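Local coordinates for putative uncharacterized protein PH0242 (Pyrococcus horikoshii, PDB 3VU1) that is the C-terminal globular domain of an archaeal oligosaccharyltransferase of the AglB family, modelled here with a bound calcium ion, at residues I89-W94 and S244-E249; T29-W34 and N85-Y90; K276-L281 and P324-V329. One frame throughout, in Å; residues are numbered along the deposited sequence.

Interaction 1: residues I89-W94 and S244-E249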
loop_
_atom_site.group_PDB
_atom_site.type_symbol
_atom_site.label_atom_id
_atom_site.label_comp_id
_atom_site.label_asym_id
_atom_site.label_seq_id
_atom_site.Cartn_x
_atom_site.Cartn_y
_atom_site.Cartn_z
ATOM N N ILE A 89 -0.747 3.022 8.945
ATOM C CA ILE A 89 0.181 2.054 9.485
ATOM C C ILE A 89 0.327 2.336 10.963
ATOM O O ILE A 89 0.487 3.488 11.389
ATOM C CB ILE A 89 1.515 2.114 8.752
ATOM C CG1 ILE A 89 1.312 1.609 7.322
ATOM C CG2 ILE A 89 2.584 1.336 9.499
ATOM C CD1 ILE A 89 1.077 0.113 7.166
ATOM N N TYR A 90 0.242 1.272 11.741
ATOM C CA TYR A 90 0.196 1.376 13.177
ATOM C C TYR A 90 1.343 0.566 13.756
ATOM O O TYR A 90 1.331 -0.664 13.700
ATOM C CB TYR A 90 -1.161 0.841 13.644
ATOM C CG TYR A 90 -1.453 1.005 15.120
ATOM C CD1 TYR A 90 -0.952 2.098 15.834
ATOM C CD2 TYR A 90 -2.257 0.081 15.799
ATOM C CE1 TYR A 90 -1.219 2.252 17.173
ATOM C CE2 TYR A 90 -2.539 0.234 17.143
ATOM C CZ TYR A 90 -2.020 1.324 17.824
ATOM O OH TYR A 90 -2.261 1.496 19.172
ATOM N N LEU A 91 2.338 1.242 14.324
ATOM C CA LEU A 91 3.500 0.532 14.872
ATOM C C LEU A 91 3.175 -0.586 15.855
ATOM O O LEU A 91 3.911 -1.564 15.955
ATOM C CB LEU A 91 4.493 1.502 15.478
ATOM C CG LEU A 91 5.478 2.068 14.443
ATOM C CD1 LEU A 91 4.790 2.991 13.434
ATOM C CD2 LEU A 91 6.575 2.796 15.186
ATOM N N ASN A 92 2.052 -0.480 16.551
ATOM C CA ASN A 92 1.683 -1.504 17.526
ATOM C C ASN A 92 1.189 -2.796 16.916
ATOM O O ASN A 92 1.047 -3.793 17.629
ATOM C CB ASN A 92 0.672 -0.940 18.493
ATOM C CG ASN A 92 1.283 0.121 19.382
ATOM O OD1 ASN A 92 2.484 0.072 19.646
ATOM N ND2 ASN A 92 0.474 1.107 19.826
ATOM N N ASP A 93 0.972 -2.806 15.598
ATOM C CA ASP A 93 0.583 -4.055 14.944
ATOM C C ASP A 93 1.654 -5.153 14.963
ATOM O O ASP A 93 1.359 -6.306 14.620
ATOM C CB ASP A 93 -0.042 -3.844 13.558
ATOM C CG ASP A 93 -1.451 -3.234 13.637
ATOM O OD1 ASP A 93 -2.223 -3.601 14.579
ATOM O OD2 ASP A 93 -1.781 -2.374 12.771
ATOM N N TRP A 94 2.868 -4.834 15.401
ATOM C CA TRP A 94 3.834 -5.909 15.650
ATOM C C TRP A 94 3.142 -6.954 16.509
ATOM O O TRP A 94 3.329 -8.162 16.314
ATOM C CB TRP A 94 5.146 -5.393 16.283
ATOM C CG TRP A 94 4.938 -4.892 17.696
ATOM C CD1 TRP A 94 4.681 -3.576 18.115
ATOM C CD2 TRP A 94 4.863 -5.700 18.921
ATOM N NE1 TRP A 94 4.485 -3.527 19.473
ATOM C CE2 TRP A 94 4.578 -4.756 20.021
ATOM C CE3 TRP A 94 4.999 -7.060 19.209
ATOM C CZ2 TRP A 94 4.446 -5.176 21.342
ATOM C CZ3 TRP A 94 4.860 -7.473 20.546
ATOM C CH2 TRP A 94 4.581 -6.545 21.587
ATOM N N SER A 244 2.230 6.400 17.429
ATOM C CA SER A 244 2.563 5.175 16.714
ATOM C C SER A 244 1.732 5.020 15.429
ATOM O O SER A 244 1.522 3.898 14.972
ATOM C CB SER A 244 2.261 3.995 17.599
ATOM O OG SER A 244 3.078 3.976 18.734
ATOM N N VAL A 245 1.238 6.122 14.869
ATOM C CA VAL A 245 0.439 6.052 13.679
ATOM C C VAL A 245 1.079 6.889 12.562
ATOM O O VAL A 245 1.367 8.083 12.745
ATOM C CB VAL A 245 -1.004 6.571 13.909
ATOM C CG1 VAL A 245 -1.759 6.669 12.603
ATOM C CG2 VAL A 245 -1.783 5.684 14.866
ATOM N N ILE A 246 1.284 6.261 11.399
ATOM C CA ILE A 246 1.680 6.966 10.194
ATOM C C ILE A 246 0.554 6.820 9.161
ATOM O O ILE A 246 0.126 5.698 8.848
ATOM C CB ILE A 246 3.011 6.409 9.623
ATOM C CG1 ILE A 246 4.063 6.241 10.758
ATOM C CG2 ILE A 246 3.477 7.300 8.481
ATOM C CD1 ILE A 246 5.381 5.549 10.428
ATOM N N VAL A 247 0.075 7.947 8.636
ATOM C CA VAL A 247 -0.883 7.951 7.523
ATOM C C VAL A 247 -0.152 8.092 6.199
ATOM O O VAL A 247 0.486 9.115 5.954
ATOM C CB VAL A 247 -1.861 9.143 7.661
ATOM C CG1 VAL A 247 -2.874 9.196 6.516
ATOM C CG2 VAL A 247 -2.560 9.073 8.999
ATOM N N TYR A 248 -0.255 7.084 5.344
ATOM C CA TYR A 248 0.350 7.118 4.005
ATOM C C TYR A 248 -0.690 7.376 2.948
ATOM O O TYR A 248 -1.738 6.748 2.960
ATOM C CB TYR A 248 0.992 5.803 3.714
ATOM C CG TYR A 248 2.279 5.568 4.470
ATOM C CD1 TYR A 248 2.289 4.794 5.624
ATOM C CD2 TYR A 248 3.505 6.126 4.025
ATOM C CE1 TYR A 248 3.469 4.544 6.303
ATOM C CE2 TYR A 248 4.693 5.915 4.712
ATOM C CZ TYR A 248 4.671 5.107 5.835
ATOM O OH TYR A 248 5.828 4.856 6.525
ATOM N N GLU A 249 -0.431 8.324 2.049
ATOM C CA GLU A 249 -1.274 8.500 0.864
ATOM C C GLU A 249 -0.843 7.454 -0.154
ATOM O O GLU A 249 0.367 7.175 -0.316
ATOM C CB GLU A 249 -1.107 9.881 0.283
ATOM C CG GLU A 249 -1.675 10.076 -1.106
ATOM C CD GLU A 249 -1.353 11.465 -1.677
ATOM O OE1 GLU A 249 -1.406 12.457 -0.929
ATOM O OE2 GLU A 249 -1.056 11.586 -2.889
#
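I89 and I246 form an antiparallel hydrogen-bonded pair where strand 86-90 meets strand 245-250, two inner strands of the four-stranded mixed sheet in this AglB-family domain. I89 N reaches I246 O at 2.8 Å and I246 N reaches I89 O at 2.9 Å, both nearly straight (174° and 166° at the hydrogen). On the face carrying I89 and I246, I89 CB and CG1, the latter beside the backbone N (chi1 -68°), project against the CD1-CE1 flank of Y248, with CG1 3.7 Å from its CD1. I246 CG2 lies over one face of the same ring and I89 CB at its edge, while the tyrosine hydroxyl bonds to L216 O. L91 fills the dip between S244 and I246: its CB rests on S244 CB and its CD1 on I246 CD1, both at 4.0 Å, and A217 of helix 212-218 packs on I89 and L91. The other face carries Y90 and V245; there V245 CG2 meets Y90 CD1, and W13 meets the tyrosine ring edge-to-face. Pairing ends as the chain turns into the 3-10 segment, with L91 N donating to S244 O. That same oxygen lies at the edge of the Y90 ring, near its plane, 3.2 Å from Y90 CD1.

Interaction 2: residues T29-W34 and N85-Y90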
loop_
_atom_site.group_PDB
_atom_site.type_symbol
_atom_site.label_atom_id
_atom_site.label_comp_id
_atom_site.label_asym_id
_atom_site.label_seq_id
_atom_site.Cartn_x
_atom_site.Cartn_y
_atom_site.Cartn_z
ATOM N N THR A 29 -11.049 7.385 0.898
ATOM C CA THR A 29 -11.050 6.046 1.480
ATOM C C THR A 29 -9.775 5.795 2.299
ATOM O O THR A 29 -8.667 5.850 1.775
ATOM C CB THR A 29 -11.120 5.008 0.346
ATOM O OG1 THR A 29 -12.347 5.167 -0.359
ATOM C CG2 THR A 29 -11.057 3.594 0.878
ATOM N N ALA A 30 -9.934 5.515 3.582
ATOM C CA ALA A 30 -8.807 5.102 4.411
ATOM C C ALA A 30 -8.995 3.648 4.827
ATOM O O ALA A 30 -10.133 3.191 4.978
ATOM C CB ALA A 30 -8.701 5.996 5.632
ATOM N N THR A 31 -7.898 2.921 4.999
ATOM C CA THR A 31 -7.972 1.553 5.479
ATOM C C THR A 31 -6.876 1.278 6.480
ATOM O O THR A 31 -5.894 2.021 6.547
ATOM C CB THR A 31 -7.897 0.494 4.351
ATOM O OG1 THR A 31 -8.218 -0.788 4.912
ATOM C CG2 THR A 31 -6.488 0.408 3.738
ATOM N N SER A 32 -7.037 0.205 7.245
ATOM C CA SER A 32 -6.044 -0.155 8.228
ATOM C C SER A 32 -6.177 -1.604 8.646
ATOM O O SER A 32 -7.170 -2.239 8.332
ATOM C CB SER A 32 -6.142 0.733 9.451
ATOM O OG SER A 32 -4.904 0.621 10.140
ATOM N N TRP A 33 -5.175 -2.147 9.321
ATOM C CA TRP A 33 -5.352 -3.480 9.856
ATOM C C TRP A 33 -6.399 -3.487 10.963
ATOM O O TRP A 33 -7.395 -4.212 10.891
ATOM C CB TRP A 33 -4.045 -4.092 10.342
ATOM C CG TRP A 33 -4.294 -5.493 10.750
ATOM C CD1 TRP A 33 -4.378 -5.994 12.035
ATOM C CD2 TRP A 33 -4.604 -6.634 9.873
ATOM N NE1 TRP A 33 -4.662 -7.337 12.022
ATOM C CE2 TRP A 33 -4.815 -7.790 10.770
ATOM C CE3 TRP A 33 -4.710 -6.814 8.498
ATOM C CZ2 TRP A 33 -5.130 -9.059 10.286
ATOM C CZ3 TRP A 33 -5.007 -8.102 8.022
ATOM C CH2 TRP A 33 -5.225 -9.198 8.896
ATOM N N TRP A 34 -6.192 -2.658 11.981
ATOM C CA TRP A 34 -7.078 -2.585 13.136
ATOM C C TRP A 34 -8.304 -1.796 12.819
ATOM O O TRP A 34 -8.265 -0.909 11.978
ATOM C CB TRP A 34 -6.341 -1.933 14.292
ATOM C CG TRP A 34 -6.942 -2.112 15.661
ATOM C CD1 TRP A 34 -7.680 -3.197 16.152
ATOM C CD2 TRP A 34 -6.808 -1.196 16.804
ATOM N NE1 TRP A 34 -8.013 -2.995 17.474
ATOM C CE2 TRP A 34 -7.524 -1.826 17.925
ATOM C CE3 TRP A 34 -6.181 0.037 17.009
ATOM C CZ2 TRP A 34 -7.599 -1.229 19.181
ATOM C CZ3 TRP A 34 -6.281 0.635 18.278
ATOM C CH2 TRP A 34 -6.975 0.008 19.338
ATOM N N ASN A 85 -7.370 5.523 -0.875
ATOM C CA ASN A 85 -6.740 6.825 -0.829
ATOM C C ASN A 85 -5.624 6.884 0.223
ATOM O O ASN A 85 -4.537 7.389 -0.047
ATOM C CB ASN A 85 -7.813 7.891 -0.562
ATOM C CG ASN A 85 -8.746 8.087 -1.750
ATOM O OD1 ASN A 85 -9.889 7.621 -1.754
ATOM N ND2 ASN A 85 -8.251 8.759 -2.776
ATOM N N TYR A 86 -5.894 6.366 1.421
ATOM C CA TYR A 86 -4.948 6.438 2.516
ATOM C C TYR A 86 -4.815 5.084 3.181
ATOM O O TYR A 86 -5.775 4.328 3.292
ATOM C CB TYR A 86 -5.365 7.499 3.535
ATOM C CG TYR A 86 -5.434 8.867 2.913
ATOM C CD1 TYR A 86 -6.634 9.361 2.428
ATOM C CD2 TYR A 86 -4.281 9.644 2.746
ATOM C CE1 TYR A 86 -6.703 10.593 1.802
ATOM C CE2 TYR A 86 -4.335 10.893 2.143
ATOM C CZ TYR A 86 -5.546 11.357 1.674
ATOM O OH TYR A 86 -5.629 12.569 1.070
ATOM N N PHE A 87 -3.598 4.771 3.596
ATOM C CA PHE A 87 -3.344 3.547 4.269
ATOM C C PHE A 87 -2.677 3.915 5.582
ATOM O O PHE A 87 -1.620 4.564 5.603
ATOM C CB PHE A 87 -2.443 2.638 3.431
ATOM C CG PHE A 87 -2.442 1.218 3.901
ATOM C CD1 PHE A 87 -3.000 0.221 3.122
ATOM C CD2 PHE A 87 -1.943 0.881 5.156
ATOM C CE1 PHE A 87 -3.024 -1.090 3.565
ATOM C CE2 PHE A 87 -1.975 -0.430 5.608
ATOM C CZ PHE A 87 -2.515 -1.421 4.803
ATOM N N ILE A 88 -3.291 3.473 6.673
ATOM C CA ILE A 88 -2.814 3.798 8.003
ATOM C C ILE A 88 -1.971 2.675 8.585
ATOM O O ILE A 88 -2.413 1.522 8.699
ATOM C CB ILE A 88 -3.971 4.108 8.942
ATOM C CG1 ILE A 88 -4.743 5.298 8.395
ATOM C CG2 ILE A 88 -3.425 4.400 10.311
ATOM C CD1 ILE A 88 -6.090 5.529 9.073
ATOM N N ILE A 89 -0.747 3.022 8.945
ATOM C CA ILE A 89 0.181 2.054 9.485
ATOM C C ILE A 89 0.327 2.336 10.963
ATOM O O ILE A 89 0.487 3.488 11.389
ATOM C CB ILE A 89 1.515 2.114 8.752
ATOM C CG1 ILE A 89 1.312 1.609 7.322
ATOM C CG2 ILE A 89 2.584 1.336 9.499
ATOM C CD1 ILE A 89 1.077 0.113 7.166
ATOM N N TYR A 90 0.242 1.272 11.741
ATOM C CA TYR A 90 0.196 1.376 13.177
ATOM C C TYR A 90 1.343 0.566 13.756
ATOM O O TYR A 90 1.331 -0.664 13.700
ATOM C CB TYR A 90 -1.161 0.841 13.644
ATOM C CG TYR A 90 -1.453 1.005 15.120
ATOM C CD1 TYR A 90 -0.952 2.098 15.834
ATOM C CD2 TYR A 90 -2.257 0.081 15.799
ATOM C CE1 TYR A 90 -1.219 2.252 17.173
ATOM C CE2 TYR A 90 -2.539 0.234 17.143
ATOM C CZ TYR A 90 -2.020 1.324 17.824
ATOM O OH TYR A 90 -2.261 1.496 19.172
#
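T29 and N85 meet beside the parallel pairing of strand 30-32, an outermost strand of the four-stranded mixed sheet, with strand 86-90; its first bridge joins A30 to Y86. The short axes come within 4.8 Å, and the CA atoms are nearest at A30 and Y86, 4.5 Å apart. At the T29 end, T29 O accepts two backbone donors, Y86 N at 2.8 Å and N85 N at 3.0 Å, while the N85 side chain folds back beside its own backbone N (chi1 -70°) and places OD1 2.9 Å from T29 N. This last donor stands 26° out of the carbonyl plane of the amide. The ladder continues from T31 N to Y86 O and from I88 N to T31 O, the latter bond nearly straight at 170°.

Side chains divide between two faces. T31 CG2 lies 3.5 Å from F87 CD1, and L64 of helix 60-69 touches both residues. On the other face A30 and I88 meet more loosely, their CB and CD1 4.3 Å apart, with L20 of helix 13-23 packed on both.

Toward W34, which is partly exposed, the contact thins to side chains. The W34 six-membered ring and the Y90 ring share nearly the same tilt but are strongly offset, with centroids separated by 5.7 Å; their nearest atoms are W34 CE3 and Y90 CE2. The two ends therefore differ in chemistry: directional polar bonds fix the register from T29 to T31, whereas W34 and Y90 are joined by weakly directional dispersion, with W13 edge-to-face to both rings.

Interaction 3: residues K276-L281 and P324-V329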
loop_
_atom_site.group_PDB
_atom_site.type_symbol
_atom_site.label_atom_id
_atom_site.label_comp_id
_atom_site.label_asym_id
_atom_site.label_seq_id
_atom_site.Cartn_x
_atom_site.Cartn_y
_atom_site.Cartn_z
ATOM N N LYS A 276 13.432 24.792 -20.350
ATOM C CA LYS A 276 13.459 23.468 -20.994
ATOM C C LYS A 276 14.206 22.422 -20.186
ATOM O O LYS A 276 15.243 22.710 -19.592
ATOM C CB LYS A 276 14.041 23.528 -22.410
ATOM C CG LYS A 276 13.095 24.188 -23.381
ATOM C CD LYS A 276 13.623 24.287 -24.802
ATOM C CE LYS A 276 12.707 25.218 -25.602
ATOM N NZ LYS A 276 12.896 25.073 -27.078
ATOM N N HIS A 277 13.676 21.205 -20.172
ATOM C CA HIS A 277 14.369 20.103 -19.556
ATOM C C HIS A 277 14.180 18.853 -20.356
ATOM O O HIS A 277 13.161 18.656 -21.035
ATOM C CB HIS A 277 13.821 19.850 -18.155
ATOM C CG HIS A 277 14.143 20.924 -17.147
ATOM N ND1 HIS A 277 15.233 20.848 -16.328
ATOM C CD2 HIS A 277 13.445 22.090 -16.784
ATOM C CE1 HIS A 277 15.237 21.918 -15.482
ATOM N NE2 HIS A 277 14.144 22.678 -15.763
ATOM N N THR A 278 15.156 17.971 -20.271
ATOM C CA THR A 278 14.953 16.624 -20.718
ATOM C C THR A 278 15.073 15.770 -19.476
ATOM O O THR A 278 16.092 15.804 -18.775
ATOM C CB THR A 278 15.950 16.237 -21.817
ATOM O OG1 THR A 278 15.542 16.885 -23.018
ATOM C CG2 THR A 278 15.937 14.738 -22.086
ATOM N N LEU A 279 14.014 15.024 -19.191
ATOM C CA LEU A 279 13.889 14.312 -17.927
ATOM C C LEU A 279 13.737 12.827 -18.176
ATOM O O LEU A 279 13.103 12.403 -19.163
ATOM C CB LEU A 279 12.674 14.835 -17.156
ATOM C CG LEU A 279 12.593 16.330 -16.852
ATOM C CD1 LEU A 279 11.234 16.647 -16.255
ATOM C CD2 LEU A 279 13.713 16.754 -15.906
ATOM N N ARG A 280 14.341 12.042 -17.294
ATOM C CA ARG A 280 14.119 10.625 -17.255
ATOM C C ARG A 280 13.307 10.340 -16.001
ATOM O O ARG A 280 13.802 10.568 -14.885
ATOM C CB ARG A 280 15.438 9.851 -17.237
ATOM C CG ARG A 280 15.245 8.370 -17.577
ATOM C CD ARG A 280 16.451 7.534 -17.206
ATOM N NE ARG A 280 17.402 7.447 -18.307
ATOM C CZ ARG A 280 18.727 7.438 -18.159
ATOM N NH1 ARG A 280 19.313 7.533 -16.966
ATOM N NH2 ARG A 280 19.477 7.349 -19.227
ATOM N N LEU A 281 12.061 9.885 -16.187
ATOM C CA LEU A 281 11.158 9.528 -15.082
ATOM C C LEU A 281 11.149 8.021 -14.761
ATOM O O LEU A 281 10.837 7.167 -15.614
ATOM C CB LEU A 281 9.762 10.035 -15.408
ATOM C CG LEU A 281 9.806 11.431 -16.054
ATOM C CD1 LEU A 281 8.420 11.868 -16.489
ATOM C CD2 LEU A 281 10.411 12.489 -15.138
ATOM N N PRO A 324 12.007 3.067 -17.326
ATOM C CA PRO A 324 12.098 4.543 -17.356
ATOM C C PRO A 324 11.544 5.180 -18.614
ATOM O O PRO A 324 11.530 4.570 -19.652
ATOM C CB PRO A 324 13.604 4.805 -17.307
ATOM C CG PRO A 324 14.181 3.588 -16.652
ATOM C CD PRO A 324 13.299 2.421 -17.026
ATOM N N ILE A 325 11.138 6.432 -18.513
ATOM C CA ILE A 325 10.524 7.163 -19.605
ATOM C C ILE A 325 11.162 8.536 -19.746
ATOM O O ILE A 325 11.370 9.222 -18.743
ATOM C CB ILE A 325 9.016 7.301 -19.339
ATOM C CG1 ILE A 325 8.293 6.201 -20.071
ATOM C CG2 ILE A 325 8.435 8.620 -19.797
ATOM C CD1 ILE A 325 6.811 6.255 -19.830
ATOM N N ILE A 326 11.446 8.937 -20.986
ATOM C CA ILE A 326 12.166 10.181 -21.248
ATOM C C ILE A 326 11.186 11.176 -21.791
ATOM O O ILE A 326 10.449 10.839 -22.697
ATOM C CB ILE A 326 13.331 9.978 -22.243
ATOM C CG1 ILE A 326 14.426 9.147 -21.564
ATOM C CG2 ILE A 326 13.878 11.317 -22.694
ATOM C CD1 ILE A 326 15.645 8.841 -22.404
ATOM N N VAL A 327 11.153 12.384 -21.229
ATOM C CA VAL A 327 10.248 13.415 -21.729
ATOM C C VAL A 327 10.999 14.710 -21.921
ATOM O O VAL A 327 12.075 14.890 -21.338
ATOM C CB VAL A 327 9.025 13.669 -20.807
ATOM C CG1 VAL A 327 8.189 12.414 -20.645
ATOM C CG2 VAL A 327 9.444 14.219 -19.448
ATOM N N ASN A 328 10.429 15.598 -22.747
ATOM C CA ASN A 328 10.914 16.974 -22.937
ATOM C C ASN A 328 9.841 17.972 -22.575
ATOM O O ASN A 328 8.744 17.907 -23.096
ATOM C CB ASN A 328 11.336 17.195 -24.382
ATOM C CG ASN A 328 12.689 16.615 -24.662
ATOM O OD1 ASN A 328 12.802 15.470 -25.065
ATOM N ND2 ASN A 328 13.736 17.381 -24.385
ATOM N N VAL A 329 10.147 18.906 -21.693
ATOM C CA VAL A 329 9.122 19.798 -21.200
ATOM C C VAL A 329 9.640 21.217 -20.995
ATOM O O VAL A 329 10.774 21.424 -20.563
ATOM C CB VAL A 329 8.480 19.226 -19.900
ATOM C CG1 VAL A 329 9.489 19.125 -18.743
ATOM C CG2 VAL A 329 7.239 20.023 -19.502
#
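L279 and V327 sit at the middle of an antiparallel ladder joining strands 275-285 and 325-331, in the region assigned to the Peripheral 1 domain. Both backbone bonds of this pair are made, L279 N to V327 O at 2.9 Å and V327 N to L279 O at 2.8 Å. Equivalent bond pairs join H277 with V329 and L281 with I325, giving six bonds over five residues. On the face of these residues, V327 CG2 lies between its own backbone N and carbonyl carbon (chi1 of CG1 -60°), which sets it 4.0 Å from L279 CB and 3.9 Å from L281 CD1. L279 CD1 reaches V329 CG1. On the face of T278 and R280, T278 CG2 meets I326 CG2; beyond the end of the pairing, P324 CB lies alongside R280 CG and CD, 3.9 Å from each.

Farther out, R280 NH1 forms a salt bridge with E259 and a hydrogen bond with Y282 OH, and its guanidinium makes a cation-pi contact with W266. H277 is held through both ring nitrogens, by D260 and the S273 carbonyl. Strand 253-262 flanks 275-285 within the sheet, 325-331 is an outermost strand, and strand 304-314 packs V311 against V327 and V329.

Interactions 1 and 2 build one sheet from its two sides: both use strand 86-90, share I89 and Y90, and have centres 8 Å apart. They also touch directly, through a probable hydrogen bond from F87 N to Y248 O (2.8 Å) and through V245 CG1 against I88 CG2 (3.6 Å). Strand 86-90 thus has a parallel neighbour, 30-32, and an antiparallel one, 245-250. Interaction 3 belongs to a separate antiparallel sheet later in the chain; its nearest atoms are about 17 Å from interaction 1 and about 21 Å from interaction 2. The P324 side chain lies about 12 Å from the calcium ion, whose site includes E76, A285, H319 and E322.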